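Local coordinates for putative acetyltransferase (Clostridium difficile, PDB 3DSB), which probably transfers an acyl group, most likely acetyl from acetyl-CoA, as GNAT-family acetyltransferases do, at residues A[65-73]-A[85-96]. Numbering follows the deposited sequence. Where two conformers were deposited one is given.
Sequences KVVAQIMYT and LWIQSVYVDKEY
Q69 and Y91 pair their backbones through two hydrogen bonds, Q69 N to Y91 O and Y91 N to Q69 O, and T73 and W86 do the same. Between them M71 N donates to S89 O, but M71 O receives Q88 N (2.8 Å): Q88 and S89 together sit opposite M71, a classic beta bulge that shifts the register by one. Two side-chain amides add straight bonds. Q69 NE2 gives an in-plane N-H to S89 OG (2.9 Å, 177° at the hydrogen), while N24 holds Q69 OE1; Q88, bent at chi2 (-63°), brings NE2 to T73 OG1 (3.0 Å). The antiparallel hairpin 65-77/82-92 supplies two inner strands of the mixed GNAT sheet, between 56-62 and 119-127, with helix 101-115 against the side bearing A68, I70, I87 and V90, and helix 17-32 against that of S89 and Y91. On the former side, I70 CD1 lies alongside V90 CG2 (3.6 Å). Past the strand end, an Asx turn, in which E95 N donates to D93 OD1, precedes Y96, whose ring takes V67 CG1 over one face (3.5 Å to the centroid), while K65 CD touches Y96 OH at 3.6 Å.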
loop_
_atom_site.group_PDB
_atom_site.type_symbol
_atom_site.label_atom_id
_atom_site.label_comp_id
_atom_site.label_asym_id
_atom_site.label_seq_id
_atom_site.Cartn_x
_atom_site.Cartn_y
_atom_site.Cartn_z
ATOM N N LYS A 65 -15.875 -19.800 17.572
ATOM C CA LYS A 65 -16.052 -18.396 17.946
ATOM C C LYS A 65 -14.865 -17.578 17.465
ATOM O O LYS A 65 -13.725 -17.907 17.798
ATOM C CB LYS A 65 -16.154 -18.280 19.465
ATOM C CG LYS A 65 -16.377 -16.871 19.965
ATOM C CD LYS A 65 -16.460 -16.863 21.495
ATOM C CE LYS A 65 -16.496 -15.433 22.044
ATOM N NZ LYS A 65 -17.530 -14.577 21.388
ATOM N N VAL A 66 -15.140 -16.536 16.681
ATOM C CA VAL A 66 -14.091 -15.641 16.228
ATOM C C VAL A 66 -13.682 -14.742 17.409
ATOM O O VAL A 66 -14.522 -14.014 17.941
ATOM C CB VAL A 66 -14.585 -14.778 15.071
ATOM C CG1 VAL A 66 -13.594 -13.623 14.827
ATOM C CG2 VAL A 66 -14.789 -15.626 13.817
ATOM N N VAL A 67 -12.399 -14.776 17.799
ATOM C CA VAL A 67 -11.920 -14.012 18.941
ATOM C C VAL A 67 -10.765 -13.040 18.589
ATOM O O VAL A 67 -10.299 -12.296 19.451
ATOM C CB VAL A 67 -11.468 -14.925 20.106
ATOM C CG1 VAL A 67 -12.609 -15.856 20.531
ATOM C CG2 VAL A 67 -10.275 -15.768 19.705
ATOM N N ALA A 68 -10.283 -13.076 17.338
ATOM C CA ALA A 68 -9.247 -12.118 16.903
ATOM C C ALA A 68 -9.188 -12.056 15.416
ATOM O O ALA A 68 -9.682 -12.947 14.726
ATOM C CB ALA A 68 -7.885 -12.505 17.454
ATOM N N GLN A 69 -8.604 -10.963 14.915
ATOM C CA GLN A 69 -8.459 -10.789 13.444
ATOM C C GLN A 69 -7.164 -10.111 13.109
ATOM O O GLN A 69 -6.625 -9.334 13.914
ATOM C CB GLN A 69 -9.604 -9.963 12.861
ATOM C CG GLN A 69 -9.657 -8.514 13.354
ATOM C CD GLN A 69 -9.112 -7.519 12.291
ATOM O OE1 GLN A 69 -9.795 -7.204 11.304
ATOM N NE2 GLN A 69 -7.913 -6.999 12.521
ATOM N N ILE A 70 -6.703 -10.387 11.890
ATOM C CA ILE A 70 -5.558 -9.629 11.337
ATOM C C ILE A 70 -5.875 -9.372 9.866
ATOM O O ILE A 70 -6.463 -10.240 9.188
ATOM C CB ILE A 70 -4.217 -10.430 11.503
ATOM C CG1 ILE A 70 -3.012 -9.589 11.099
ATOM C CG2 ILE A 70 -4.262 -11.792 10.832
ATOM C CD1 ILE A 70 -1.644 -10.109 11.670
HETATM N N MSE A 71 -5.530 -8.179 9.375
HETATM C CA MSE A 71 -5.853 -7.764 8.008
HETATM C C MSE A 71 -4.614 -7.273 7.300
HETATM O O MSE A 71 -3.788 -6.586 7.922
HETATM C CB MSE A 71 -6.895 -6.645 7.984
HETATM C CG MSE A 71 -7.489 -6.426 6.615
HETATM SE SE MSE A 71 -6.510 -5.132 5.498
HETATM C CE MSE A 71 -7.516 -3.528 5.972
ATOM N N TYR A 72 -4.441 -7.675 6.047
ATOM C CA TYR A 72 -3.367 -7.105 5.215
ATOM C C TYR A 72 -3.852 -6.752 3.836
ATOM O O TYR A 72 -4.819 -7.344 3.326
ATOM C CB TYR A 72 -2.151 -8.021 5.103
ATOM C CG TYR A 72 -2.413 -9.386 4.533
ATOM C CD1 TYR A 72 -2.507 -9.600 3.155
ATOM C CD2 TYR A 72 -2.567 -10.493 5.373
ATOM C CE1 TYR A 72 -2.742 -10.882 2.622
ATOM C CE2 TYR A 72 -2.767 -11.752 4.870
ATOM C CZ TYR A 72 -2.868 -11.958 3.505
ATOM O OH TYR A 72 -3.052 -13.226 3.018
ATOM N N THR A 73 -3.151 -5.789 3.238
ATOM C CA THR A 73 -3.358 -5.458 1.834
ATOM C C THR A 73 -2.050 -5.728 1.080
ATOM O O THR A 73 -1.034 -6.071 1.685
ATOM C CB THR A 73 -3.721 -3.975 1.666
ATOM O OG1 THR A 73 -2.688 -3.176 2.208
ATOM C CG2 THR A 73 -5.023 -3.594 2.362
ATOM N N LEU A 85 3.425 -7.430 1.423
ATOM C CA LEU A 85 2.231 -7.564 2.211
ATOM C C LEU A 85 2.252 -6.478 3.305
ATOM O O LEU A 85 3.276 -6.357 4.009
ATOM C CB LEU A 85 2.202 -8.988 2.775
ATOM C CG LEU A 85 1.020 -9.496 3.581
ATOM C CD1 LEU A 85 0.805 -10.981 3.309
ATOM C CD2 LEU A 85 1.224 -9.254 5.055
ATOM N N TRP A 86 1.178 -5.681 3.400
ATOM C CA TRP A 86 1.126 -4.597 4.404
ATOM C C TRP A 86 0.094 -4.967 5.462
ATOM O O TRP A 86 -1.095 -5.052 5.173
ATOM C CB TRP A 86 0.705 -3.272 3.751
ATOM C CG TRP A 86 1.768 -2.620 2.981
ATOM C CD1 TRP A 86 2.237 -2.960 1.740
ATOM C CD2 TRP A 86 2.623 -1.554 3.458
ATOM N NE1 TRP A 86 3.275 -2.103 1.368
ATOM C CE2 TRP A 86 3.514 -1.220 2.397
ATOM C CE3 TRP A 86 2.632 -0.764 4.615
ATOM C CZ2 TRP A 86 4.475 -0.200 2.518
ATOM C CZ3 TRP A 86 3.597 0.226 4.739
ATOM C CH2 TRP A 86 4.487 0.518 3.691
ATOM N N ILE A 87 0.549 -5.186 6.694
ATOM C CA ILE A 87 -0.386 -5.507 7.801
ATOM C C ILE A 87 -1.025 -4.206 8.230
ATOM O O ILE A 87 -0.304 -3.265 8.626
ATOM C CB ILE A 87 0.356 -6.177 8.992
ATOM C CG1 ILE A 87 0.953 -7.514 8.535
ATOM C CG2 ILE A 87 -0.584 -6.343 10.197
ATOM C CD1 ILE A 87 1.878 -8.151 9.560
ATOM N N GLN A 88 -2.350 -4.146 8.201
ATOM C CA GLN A 88 -3.114 -2.929 8.497
ATOM C C GLN A 88 -3.789 -2.931 9.851
ATOM O O GLN A 88 -4.078 -1.880 10.403
ATOM C CB GLN A 88 -4.185 -2.670 7.423
ATOM C CG GLN A 88 -3.636 -2.578 6.010
ATOM C CD GLN A 88 -2.668 -1.425 5.751
ATOM O OE1 GLN A 88 -2.436 -0.571 6.625
ATOM N NE2 GLN A 88 -2.083 -1.411 4.535
ATOM N N SER A 89 -4.036 -4.113 10.420
ATOM C CA SER A 89 -4.694 -4.183 11.712
ATOM C C SER A 89 -4.531 -5.540 12.354
ATOM O O SER A 89 -4.477 -6.562 11.679
ATOM C CB SER A 89 -6.191 -3.932 11.543
ATOM O OG SER A 89 -6.777 -4.952 10.730
ATOM N N VAL A 90 -4.488 -5.526 13.677
ATOM C CA VAL A 90 -4.563 -6.748 14.488
ATOM C C VAL A 90 -5.408 -6.410 15.714
ATOM O O VAL A 90 -5.205 -5.379 16.350
ATOM C CB VAL A 90 -3.168 -7.227 14.977
ATOM C CG1 VAL A 90 -3.279 -8.594 15.666
ATOM C CG2 VAL A 90 -2.098 -7.253 13.865
ATOM N N TYR A 91 -6.324 -7.303 16.093
ATOM C CA TYR A 91 -7.149 -7.048 17.291
ATOM C C TYR A 91 -7.487 -8.400 17.920
ATOM O O TYR A 91 -7.849 -9.368 17.207
ATOM C CB TYR A 91 -8.475 -6.355 16.913
ATOM C CG TYR A 91 -9.304 -6.006 18.129
ATOM C CD1 TYR A 91 -9.001 -4.867 18.880
ATOM C CD2 TYR A 91 -10.349 -6.820 18.554
ATOM C CE1 TYR A 91 -9.717 -4.555 20.024
ATOM C CE2 TYR A 91 -11.082 -6.485 19.705
ATOM C CZ TYR A 91 -10.766 -5.347 20.421
ATOM O OH TYR A 91 -11.511 -5.033 21.568
ATOM N N VAL A 92 -7.444 -8.419 19.238
ATOM C CA VAL A 92 -7.775 -9.606 20.022
ATOM C C VAL A 92 -8.877 -9.197 21.002
ATOM O O VAL A 92 -8.710 -8.230 21.763
ATOM C CB VAL A 92 -6.542 -10.130 20.817
ATOM C CG1 VAL A 92 -6.933 -11.409 21.659
ATOM C CG2 VAL A 92 -5.378 -10.439 19.902
ATOM N N ASP A 93 -9.989 -9.924 20.990
ATOM C CA ASP A 93 -11.077 -9.728 21.959
ATOM C C ASP A 93 -10.517 -9.735 23.380
ATOM O O ASP A 93 -9.671 -10.574 23.721
ATOM C CB ASP A 93 -12.058 -10.899 21.737
ATOM C CG ASP A 93 -13.263 -10.893 22.648
ATOM O OD1 ASP A 93 -13.153 -10.689 23.882
ATOM O OD2 ASP A 93 -14.338 -11.168 22.080
ATOM N N LYS A 94 -10.969 -8.778 24.190
ATOM C CA LYS A 94 -10.389 -8.622 25.530
ATOM C C LYS A 94 -10.448 -9.865 26.402
ATOM O O LYS A 94 -9.584 -10.022 27.283
ATOM C CB LYS A 94 -11.037 -7.458 26.285
ATOM C CG LYS A 94 -10.599 -6.100 25.768
ATOM C CD LYS A 94 -11.210 -4.971 26.595
ATOM C CE LYS A 94 -10.733 -3.600 26.145
ATOM N NZ LYS A 94 -11.519 -2.506 26.817
ATOM N N GLU A 95 -11.451 -10.710 26.190
ATOM C CA GLU A 95 -11.609 -11.915 27.028
ATOM C C GLU A 95 -10.607 -13.016 26.641
ATOM O O GLU A 95 -10.560 -14.084 27.301
ATOM C CB GLU A 95 -13.008 -12.462 26.856
ATOM C CG GLU A 95 -14.132 -11.566 27.368
ATOM C CD GLU A 95 -15.478 -12.265 27.233
ATOM O OE1 GLU A 95 -15.692 -13.275 27.940
ATOM O OE2 GLU A 95 -16.313 -11.824 26.417
ATOM N N TYR A 96 -9.814 -12.768 25.581
ATOM C CA TYR A 96 -8.893 -13.773 25.066
ATOM C C TYR A 96 -7.446 -13.284 25.013
ATOM O O TYR A 96 -6.604 -13.908 24.390
ATOM C CB TYR A 96 -9.377 -14.288 23.687
ATOM C CG TYR A 96 -10.676 -15.044 23.825
ATOM C CD1 TYR A 96 -10.674 -16.423 24.022
ATOM C CD2 TYR A 96 -11.907 -14.371 23.823
ATOM C CE1 TYR A 96 -11.866 -17.115 24.157
ATOM C CE2 TYR A 96 -13.111 -15.053 23.976
ATOM C CZ TYR A 96 -13.062 -16.444 24.171
ATOM O OH TYR A 96 -14.218 -17.174 24.349
#